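PDB 3TIO: protein YrdA from Escherichia coli, which binds zinc and belongs to the gamma-class carbonic anhydrase family, though its catalytic role is uncertain. Local coordinates for residues I38-V43 / I59-M64; M107-L112 / V121-G126; A115-D120 / K133-G138. The protein carries 1 engineered substitution. All coordinates share one frame; numbering follows the deposited sequence.

Contact 1: residues I38-V43 / I59-M64; sequences IWPLVV and IQDGSM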
loop_
_atom_site.group_PDB
_atom_site.type_symbol
_atom_site.label_atom_id
_atom_site.label_comp_id
_atom_site.label_asym_id
_atom_site.label_seq_id
_atom_site.Cartn_x
_atom_site.Cartn_y
_atom_site.Cartn_z
ATOM N N ILE A 38 2.121 -16.483 -3.973
ATOM C CA ILE A 38 2.186 -15.037 -4.173
ATOM C C ILE A 38 0.768 -14.603 -4.517
ATOM O O ILE A 38 0.248 -14.919 -5.588
ATOM C CB ILE A 38 3.130 -14.666 -5.335
ATOM C CG1 ILE A 38 4.503 -15.316 -5.127
ATOM C CG2 ILE A 38 3.263 -13.153 -5.434
ATOM C CD1 ILE A 38 5.160 -14.992 -3.798
ATOM N N TRP A 39 0.154 -13.875 -3.595
ATOM C CA TRP A 39 -1.223 -13.439 -3.757
ATOM C C TRP A 39 -1.404 -12.173 -4.608
ATOM O O TRP A 39 -0.430 -11.598 -5.087
ATOM C CB TRP A 39 -1.840 -13.337 -2.358
ATOM C CG TRP A 39 -1.836 -14.703 -1.703
ATOM C CD1 TRP A 39 -0.767 -15.337 -1.127
ATOM C CD2 TRP A 39 -2.907 -15.653 -1.706
ATOM N NE1 TRP A 39 -1.107 -16.625 -0.783
ATOM C CE2 TRP A 39 -2.415 -16.846 -1.128
ATOM C CE3 TRP A 39 -4.236 -15.615 -2.152
ATOM C CZ2 TRP A 39 -3.207 -17.991 -0.981
ATOM C CZ3 TRP A 39 -5.020 -16.752 -2.009
ATOM C CH2 TRP A 39 -4.504 -17.925 -1.429
ATOM N N PRO A 40 -2.661 -11.747 -4.837
ATOM C CA PRO A 40 -2.954 -10.562 -5.649
ATOM C C PRO A 40 -2.209 -9.263 -5.380
ATOM O O PRO A 40 -1.901 -8.920 -4.240
ATOM C CB PRO A 40 -4.460 -10.381 -5.466
ATOM C CG PRO A 40 -4.938 -11.778 -5.339
ATOM C CD PRO A 40 -3.915 -12.393 -4.403
ATOM N N LEU A 41 -1.958 -8.548 -6.472
ATOM C CA LEU A 41 -1.306 -7.243 -6.476
ATOM C C LEU A 41 -0.030 -7.135 -5.656
ATOM O O LEU A 41 0.172 -6.183 -4.895
ATOM C CB LEU A 41 -2.314 -6.165 -6.054
ATOM C CG LEU A 41 -3.512 -6.010 -7.002
ATOM C CD1 LEU A 41 -4.356 -4.824 -6.564
ATOM C CD2 LEU A 41 -3.030 -5.798 -8.427
ATOM N N VAL A 42 0.834 -8.126 -5.824
ATOM C CA VAL A 42 2.117 -8.152 -5.145
ATOM C C VAL A 42 3.196 -7.846 -6.173
ATOM O O VAL A 42 3.085 -8.242 -7.336
ATOM C CB VAL A 42 2.405 -9.552 -4.536
ATOM C CG1 VAL A 42 3.879 -9.666 -4.133
ATOM C CG2 VAL A 42 1.512 -9.788 -3.330
ATOM N N VAL A 43 4.220 -7.112 -5.752
ATOM C CA VAL A 43 5.349 -6.824 -6.623
ATOM C C VAL A 43 6.588 -7.378 -5.934
ATOM O O VAL A 43 6.810 -7.120 -4.753
ATOM C CB VAL A 43 5.590 -5.310 -6.838
ATOM C CG1 VAL A 43 6.764 -5.106 -7.802
ATOM C CG2 VAL A 43 4.341 -4.646 -7.376
ATOM N N ILE A 59 3.213 -14.823 0.506
ATOM C CA ILE A 59 3.412 -13.385 0.364
ATOM C C ILE A 59 2.009 -12.884 0.047
ATOM O O ILE A 59 1.533 -12.995 -1.085
ATOM C CB ILE A 59 4.369 -13.043 -0.799
ATOM C CG1 ILE A 59 5.714 -13.767 -0.610
ATOM C CG2 ILE A 59 4.572 -11.534 -0.867
ATOM C CD1 ILE A 59 6.402 -13.492 0.722
ATOM N N GLN A 60 1.347 -12.338 1.062
ATOM C CA GLN A 60 -0.033 -11.893 0.916
ATOM C C GLN A 60 -0.303 -10.624 0.110
ATOM O O GLN A 60 0.597 -9.819 -0.142
ATOM C CB GLN A 60 -0.671 -11.823 2.303
ATOM C CG GLN A 60 -0.783 -13.213 2.924
ATOM C CD GLN A 60 -1.356 -13.195 4.319
ATOM O OE1 GLN A 60 -2.437 -12.659 4.547
ATOM N NE2 GLN A 60 -0.639 -13.790 5.265
ATOM N N ASP A 61 -1.569 -10.487 -0.285
ATOM C CA ASP A 61 -2.075 -9.402 -1.125
ATOM C C ASP A 61 -1.518 -8.013 -0.857
ATOM O O ASP A 61 -1.521 -7.544 0.275
ATOM C CB ASP A 61 -3.606 -9.301 -1.011
ATOM C CG ASP A 61 -4.285 -10.645 -0.885
ATOM O OD1 ASP A 61 -3.985 -11.372 0.084
ATOM O OD2 ASP A 61 -5.137 -10.963 -1.745
ATOM N N GLY A 62 -1.061 -7.355 -1.920
ATOM C CA GLY A 62 -0.564 -5.996 -1.802
ATOM C C GLY A 62 0.825 -5.786 -1.240
ATOM O O GLY A 62 1.231 -4.643 -1.021
ATOM N N SER A 63 1.556 -6.867 -0.993
ATOM C CA SER A 63 2.904 -6.730 -0.459
ATOM C C SER A 63 3.848 -6.211 -1.538
ATOM O O SER A 63 3.579 -6.362 -2.729
ATOM C CB SER A 63 3.403 -8.074 0.074
ATOM O OG SER A 63 2.696 -8.442 1.245
ATOM N N MET A 64 4.947 -5.598 -1.111
ATOM C CA MET A 64 5.946 -5.049 -2.021
ATOM C C MET A 64 7.293 -5.522 -1.494
ATOM O O MET A 64 7.685 -5.187 -0.373
ATOM C CB MET A 64 5.868 -3.517 -2.016
ATOM C CG MET A 64 6.428 -2.828 -3.260
ATOM S SD MET A 64 8.222 -2.900 -3.408
ATOM C CE MET A 64 8.424 -4.005 -4.803
HETATM O O HOH W 1 2.306 -4.332 -4.284
#

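Contact 2: residues M107-L112 / V121-G126; sequences MGSILL and VMIGAG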
loop_
_atom_site.group_PDB
_atom_site.type_symbol
_atom_site.label_atom_id
_atom_site.label_comp_id
_atom_site.label_asym_id
_atom_site.label_seq_id
_atom_site.Cartn_x
_atom_site.Cartn_y
_atom_site.Cartn_z
ATOM N N MET A 107 0.244 -7.702 8.939
ATOM C CA MET A 107 -0.161 -6.892 7.796
ATOM C C MET A 107 0.158 -5.413 7.964
ATOM O O MET A 107 0.052 -4.856 9.057
ATOM C CB MET A 107 -1.655 -7.090 7.500
ATOM C CG MET A 107 -2.617 -6.618 8.584
ATOM S SD MET A 107 -4.326 -7.116 8.216
ATOM C CE MET A 107 -4.444 -8.623 9.162
ATOM N N GLY A 108 0.573 -4.791 6.866
ATOM C CA GLY A 108 0.894 -3.375 6.874
ATOM C C GLY A 108 2.239 -3.002 7.466
ATOM O O GLY A 108 2.569 -1.820 7.567
ATOM N N SER A 109 3.027 -3.994 7.864
ATOM C CA SER A 109 4.332 -3.710 8.450
ATOM C C SER A 109 5.381 -3.336 7.414
ATOM O O SER A 109 5.232 -3.626 6.223
ATOM C CB SER A 109 4.829 -4.912 9.254
ATOM O OG SER A 109 3.994 -5.135 10.375
ATOM N N ILE A 110 6.446 -2.692 7.883
ATOM C CA ILE A 110 7.550 -2.268 7.030
ATOM C C ILE A 110 8.854 -2.776 7.643
ATOM O O ILE A 110 9.168 -2.450 8.788
ATOM C CB ILE A 110 7.629 -0.720 6.929
ATOM C CG1 ILE A 110 6.351 -0.164 6.296
ATOM C CG2 ILE A 110 8.845 -0.314 6.112
ATOM C CD1 ILE A 110 6.305 1.356 6.242
ATOM N N LEU A 111 9.599 -3.585 6.895
ATOM C CA LEU A 111 10.880 -4.112 7.368
ATOM C C LEU A 111 11.962 -3.516 6.479
ATOM O O LEU A 111 11.975 -3.735 5.263
ATOM C CB LEU A 111 10.897 -5.644 7.301
ATOM C CG LEU A 111 10.294 -6.392 8.500
ATOM C CD1 LEU A 111 8.830 -6.026 8.680
ATOM C CD2 LEU A 111 10.444 -7.890 8.288
ATOM N N LEU A 112 12.868 -2.756 7.088
ATOM C CA LEU A 112 13.915 -2.072 6.345
ATOM C C LEU A 112 15.221 -2.818 6.131
ATOM O O LEU A 112 15.460 -3.882 6.700
ATOM C CB LEU A 112 14.185 -0.714 6.993
ATOM C CG LEU A 112 12.937 0.175 7.028
ATOM C CD1 LEU A 112 13.228 1.455 7.800
ATOM C CD2 LEU A 112 12.485 0.482 5.601
ATOM N N VAL A 121 9.268 -15.861 15.249
ATOM C CA VAL A 121 9.029 -14.498 15.687
ATOM C C VAL A 121 7.714 -13.996 15.113
ATOM O O VAL A 121 7.317 -14.377 14.013
ATOM C CB VAL A 121 10.165 -13.556 15.221
ATOM C CG1 VAL A 121 9.784 -12.100 15.469
ATOM C CG2 VAL A 121 11.455 -13.900 15.956
ATOM N N MET A 122 7.039 -13.144 15.871
ATOM C CA MET A 122 5.790 -12.561 15.415
ATOM C C MET A 122 5.940 -11.048 15.465
ATOM O O MET A 122 6.407 -10.492 16.457
ATOM C CB MET A 122 4.627 -12.993 16.307
ATOM C CG MET A 122 3.271 -12.530 15.801
ATOM S SD MET A 122 1.917 -13.098 16.837
ATOM C CE MET A 122 2.184 -14.866 16.761
ATOM N N ILE A 123 5.569 -10.394 14.372
ATOM C CA ILE A 123 5.630 -8.943 14.288
ATOM C C ILE A 123 4.191 -8.468 14.141
ATOM O O ILE A 123 3.480 -8.899 13.237
ATOM C CB ILE A 123 6.453 -8.491 13.070
ATOM C CG1 ILE A 123 7.898 -8.983 13.211
ATOM C CG2 ILE A 123 6.409 -6.972 12.950
ATOM C CD1 ILE A 123 8.742 -8.783 11.971
ATOM N N GLY A 124 3.759 -7.598 15.046
ATOM C CA GLY A 124 2.393 -7.106 14.994
ATOM C C GLY A 124 2.082 -6.245 13.788
ATOM O O GLY A 124 2.974 -5.629 13.208
ATOM N N ALA A 125 0.808 -6.200 13.413
ATOM C CA ALA A 125 0.375 -5.403 12.270
ATOM C C ALA A 125 0.784 -3.940 12.410
ATOM O O ALA A 125 0.843 -3.401 13.517
ATOM C CB ALA A 125 -1.137 -5.504 12.117
ATOM N N GLY A 126 1.078 -3.309 11.276
ATOM C CA GLY A 126 1.449 -1.903 11.262
ATOM C C GLY A 126 2.753 -1.526 11.933
ATOM O O GLY A 126 2.953 -0.369 12.307
#

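Contact 3: residues A115-D120 / K133-G138; sequences AIVEDD and KRLESG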
loop_
_atom_site.group_PDB
_atom_site.type_symbol
_atom_site.label_atom_id
_atom_site.label_comp_id
_atom_site.label_asym_id
_atom_site.label_seq_id
_atom_site.Cartn_x
_atom_site.Cartn_y
_atom_site.Cartn_z
ATOM N N ALA A 115 17.692 -5.412 8.287
ATOM C CA ALA A 115 16.978 -5.997 9.415
ATOM C C ALA A 115 17.122 -7.513 9.358
ATOM O O ALA A 115 17.174 -8.102 8.276
ATOM C CB ALA A 115 15.506 -5.605 9.379
ATOM N N ILE A 116 17.196 -8.137 10.527
ATOM C CA ILE A 116 17.338 -9.583 10.622
ATOM C C ILE A 116 16.306 -10.127 11.593
ATOM O O ILE A 116 16.321 -9.787 12.774
ATOM C CB ILE A 116 18.735 -9.981 11.144
ATOM C CG1 ILE A 116 19.820 -9.425 10.221
ATOM C CG2 ILE A 116 18.836 -11.496 11.250
ATOM C CD1 ILE A 116 21.233 -9.713 10.697
ATOM N N VAL A 117 15.405 -10.966 11.095
ATOM C CA VAL A 117 14.384 -11.556 11.945
ATOM C C VAL A 117 14.694 -13.039 12.123
ATOM O O VAL A 117 14.690 -13.801 11.160
ATOM C CB VAL A 117 12.979 -11.396 11.329
ATOM C CG1 VAL A 117 11.921 -11.907 12.304
ATOM C CG2 VAL A 117 12.730 -9.931 10.985
ATOM N N GLU A 118 14.973 -13.442 13.358
ATOM C CA GLU A 118 15.289 -14.836 13.644
ATOM C C GLU A 118 14.037 -15.708 13.575
ATOM O O GLU A 118 12.930 -15.206 13.391
ATOM C CB GLU A 118 15.947 -14.948 15.020
ATOM C CG GLU A 118 17.084 -13.952 15.219
ATOM C CD GLU A 118 17.908 -14.218 16.463
ATOM O OE1 GLU A 118 17.358 -14.751 17.450
ATOM O OE2 GLU A 118 19.109 -13.875 16.453
ATOM N N ASP A 119 14.213 -17.016 13.733
ATOM C CA ASP A 119 13.090 -17.945 13.657
ATOM C C ASP A 119 12.072 -17.781 14.781
ATOM O O ASP A 119 12.381 -17.256 15.848
ATOM C CB ASP A 119 13.589 -19.396 13.663
ATOM C CG ASP A 119 14.771 -19.619 12.742
ATOM O OD1 ASP A 119 14.768 -19.091 11.613
ATOM O OD2 ASP A 119 15.707 -20.343 13.150
ATOM N N ASP A 120 10.852 -18.246 14.519
ATOM C CA ASP A 120 9.765 -18.208 15.491
ATOM C C ASP A 120 9.547 -16.834 16.106
ATOM O O ASP A 120 9.623 -16.657 17.324
ATOM C CB ASP A 120 10.025 -19.238 16.593
ATOM C CG ASP A 120 10.170 -20.646 16.047
ATOM O OD1 ASP A 120 9.255 -21.097 15.335
ATOM O OD2 ASP A 120 11.197 -21.301 16.329
ATOM N N LYS A 133 18.119 -3.743 12.393
ATOM C CA LYS A 133 17.662 -4.216 13.695
ATOM C C LYS A 133 17.484 -5.732 13.683
ATOM O O LYS A 133 16.922 -6.294 12.743
ATOM C CB LYS A 133 16.343 -3.548 14.099
ATOM C CG LYS A 133 15.880 -3.951 15.500
ATOM C CD LYS A 133 14.684 -3.141 15.971
ATOM C CE LYS A 133 14.266 -3.548 17.380
ATOM N NZ LYS A 133 15.344 -3.315 18.385
ATOM N N ARG A 134 17.979 -6.392 14.726
ATOM C CA ARG A 134 17.860 -7.839 14.841
ATOM C C ARG A 134 16.731 -8.181 15.808
ATOM O O ARG A 134 16.680 -7.662 16.925
ATOM C CB ARG A 134 19.178 -8.445 15.347
ATOM C CG ARG A 134 19.093 -9.933 15.690
ATOM C CD ARG A 134 20.413 -10.456 16.238
ATOM N NE ARG A 134 21.422 -10.614 15.195
ATOM C CZ ARG A 134 21.462 -11.633 14.340
ATOM N NH1 ARG A 134 20.551 -12.593 14.402
ATOM N NH2 ARG A 134 22.416 -11.692 13.421
ATOM N N LEU A 135 15.819 -9.045 15.373
ATOM C CA LEU A 135 14.704 -9.458 16.214
ATOM C C LEU A 135 14.975 -10.859 16.748
ATOM O O LEU A 135 15.060 -11.826 15.986
ATOM C CB LEU A 135 13.389 -9.432 15.425
ATOM C CG LEU A 135 13.034 -8.107 14.738
ATOM C CD1 LEU A 135 11.570 -8.136 14.316
ATOM C CD2 LEU A 135 13.288 -6.935 15.673
ATOM N N GLU A 136 15.119 -10.947 18.066
ATOM C CA GLU A 136 15.408 -12.199 18.753
ATOM C C GLU A 136 14.317 -13.254 18.625
ATOM O O GLU A 136 13.128 -12.968 18.768
ATOM C CB GLU A 136 15.675 -11.911 20.231
ATOM C CG GLU A 136 16.896 -11.037 20.466
ATOM C CD GLU A 136 16.927 -10.442 21.860
ATOM O OE1 GLU A 136 16.767 -11.203 22.837
ATOM O OE2 GLU A 136 17.118 -9.212 21.975
ATOM N N SER A 137 14.749 -14.485 18.368
ATOM C CA SER A 137 13.857 -15.623 18.210
ATOM C C SER A 137 12.942 -15.862 19.409
ATOM O O SER A 137 13.341 -15.678 20.561
ATOM C CB SER A 137 14.687 -16.882 17.947
ATOM O OG SER A 137 13.868 -18.033 17.891
ATOM N N GLY A 138 11.707 -16.263 19.123
ATOM C CA GLY A 138 10.753 -16.567 20.174
ATOM C C GLY A 138 10.050 -15.409 20.850
ATOM O O GLY A 138 9.498 -15.576 21.938
HETATM O O HOH W 2 13.190 -20.919 17.992
#

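Contact 1: residues I38-V43 / I59-M64
V42 lays its CG1 methyl on CG2 of I59, the two side chains meeting at roughly a right angle 3.8 Å apart. I38 is stacked on I59 with the two side chains running in parallel, and CD1 of I38 comes to 3.5 Å from CG1 of I59, tight for two carbons. Both hold CG1 anti to the carbonyl carbon (chi1 -53° and -56°), which lets branched chains of the same shape pile up from one coil to the next. Beside them W39 N gives an almost straight bond to I59 O, 3.0 Å long, and the same oxygen lies at the edge of the W39 indole. The ring itself packs against Y167 and Y174 of the C-terminal helix. P40 and D61 run alongside each other, CD of P40 3.3 Å from OD2 of D61, while OD1 of D61 makes a salt bridge with R45 of the second subunit. Between the two coils G62 N donates to P40 O at 2.9 Å. G62 takes the positive phi of a type II turn from Q60 to S63, and S63 secures that turn by adding its OG to the backbone N as a second donor on Q60 O. L41 meets L41 of the third subunit. Such stacked corners of successive coils are typical of the left-handed parallel beta-helix of gamma-class carbonic anhydrases.

Contact 2: residues M107-L112 / V121-G126
Neighbouring corners of the left-handed beta-helix, built from hexapeptide repeats, meet here where the turn around M107 and G108 faces the turn around A125 and G126. Their one direct hydrogen bond runs from G126 N to M107 O, 2.9 Å long, with the donor tilted 22° from the carbonyl plane. The methyl of A125 sits beside the same carbonyl, its CB 3.3 Å from M107 O, and also meets CG of M107 at 4.0 Å. That CG lies between the backbone N and the carbonyl carbon (chi1 64°), a crowded position for a methionine. M107 further packs on H95 of the second subunit, one of the histidines that bind zinc, and A125 packs on L112 of that subunit, so the corner lies at a subunit boundary. G108 and G126 both adopt positive phi, which suits residues without a side chain. Inside the turn S109 directs OG between the two backbones, 3.1 Å from G124 O, although its hydrogen-bond partners are G106 O and S127 N. Deeper in, L111 and I123 meet end to end, CD2 of L111 4.2 Å from CD1 of I123, with branched aliphatic ends suited to the oily interior of the coil. The chemistry is thus divided: a serine hydroxyl satisfies backbone polar groups as the chain turns, one amide joins the coils, and small or apolar groups make the remaining contacts.

Contact 3: residues A115-D120 / K133-G138
Residues 115-120 and 133-138 run parallel, their directions 2° apart. L135 N donates to I116 O at 2.7 Å, between bonds from I116 N to K133 O and from E118 N to L135 O. V117 and L135 lie side by side on one face of this sheet, CG2 of V117 4.0 Å from CD1 of L135. I116 and R134 occupy the other, where CD1 of I116 lies over a face of the guanidinium, 3.6 Å from NH2. E118 reaches both R134 in strand 134-135, outermost of its sheet in this chain, and S137 just past its end. With CG anti to the carbonyl carbon (chi1 -49°), its extended chain passes close by L135 O: OE2 takes NH1 of R134 at 2.8 Å through its anti lone pair in a salt bridge, while OE1 accepts S137 N at 2.8 Å. Carboxylate and guanidinium planes stand 68° apart. Replacing E118 with an alanine would probably leave the R134 guanidinium without its countercharge, and S137 N without an acceptor. S137 OG grips D119 O from above the carbonyl plane at 2.6 Å, and a water links the same hydroxyl to OD2 of D120, whose OD1 pairs with R102. G138, at positive phi, gives its N to D120 O at 2.8 Å. Thus one carboxylate pairs with R134 beside the ladder and, with a serine hydroxyl, binds backbone groups past its last bridge.

Overall arrangement
From the N terminus, contact 1 comes first, closing a loop of 15 residues and joining two consecutive coils at the corner between the sheets of strands 37-38 and 43-46. Contact 2, opening later, joins coils at the corner between the sheets of strands 121-123 and 110-111. Contacts 2 and 3 cross, since residues 115-120 lie in the loop that contact 2 closes and 121-126 in the one closed by contact 3. They also touch, V121 resting on E136, S137 and G138, and I123 on L135. Contacts 1 and 2 both meet the third subunit, whereas contact 3, about 22 Å from contact 1 between centres and across the chain's centre, ties the last coil to its predecessor.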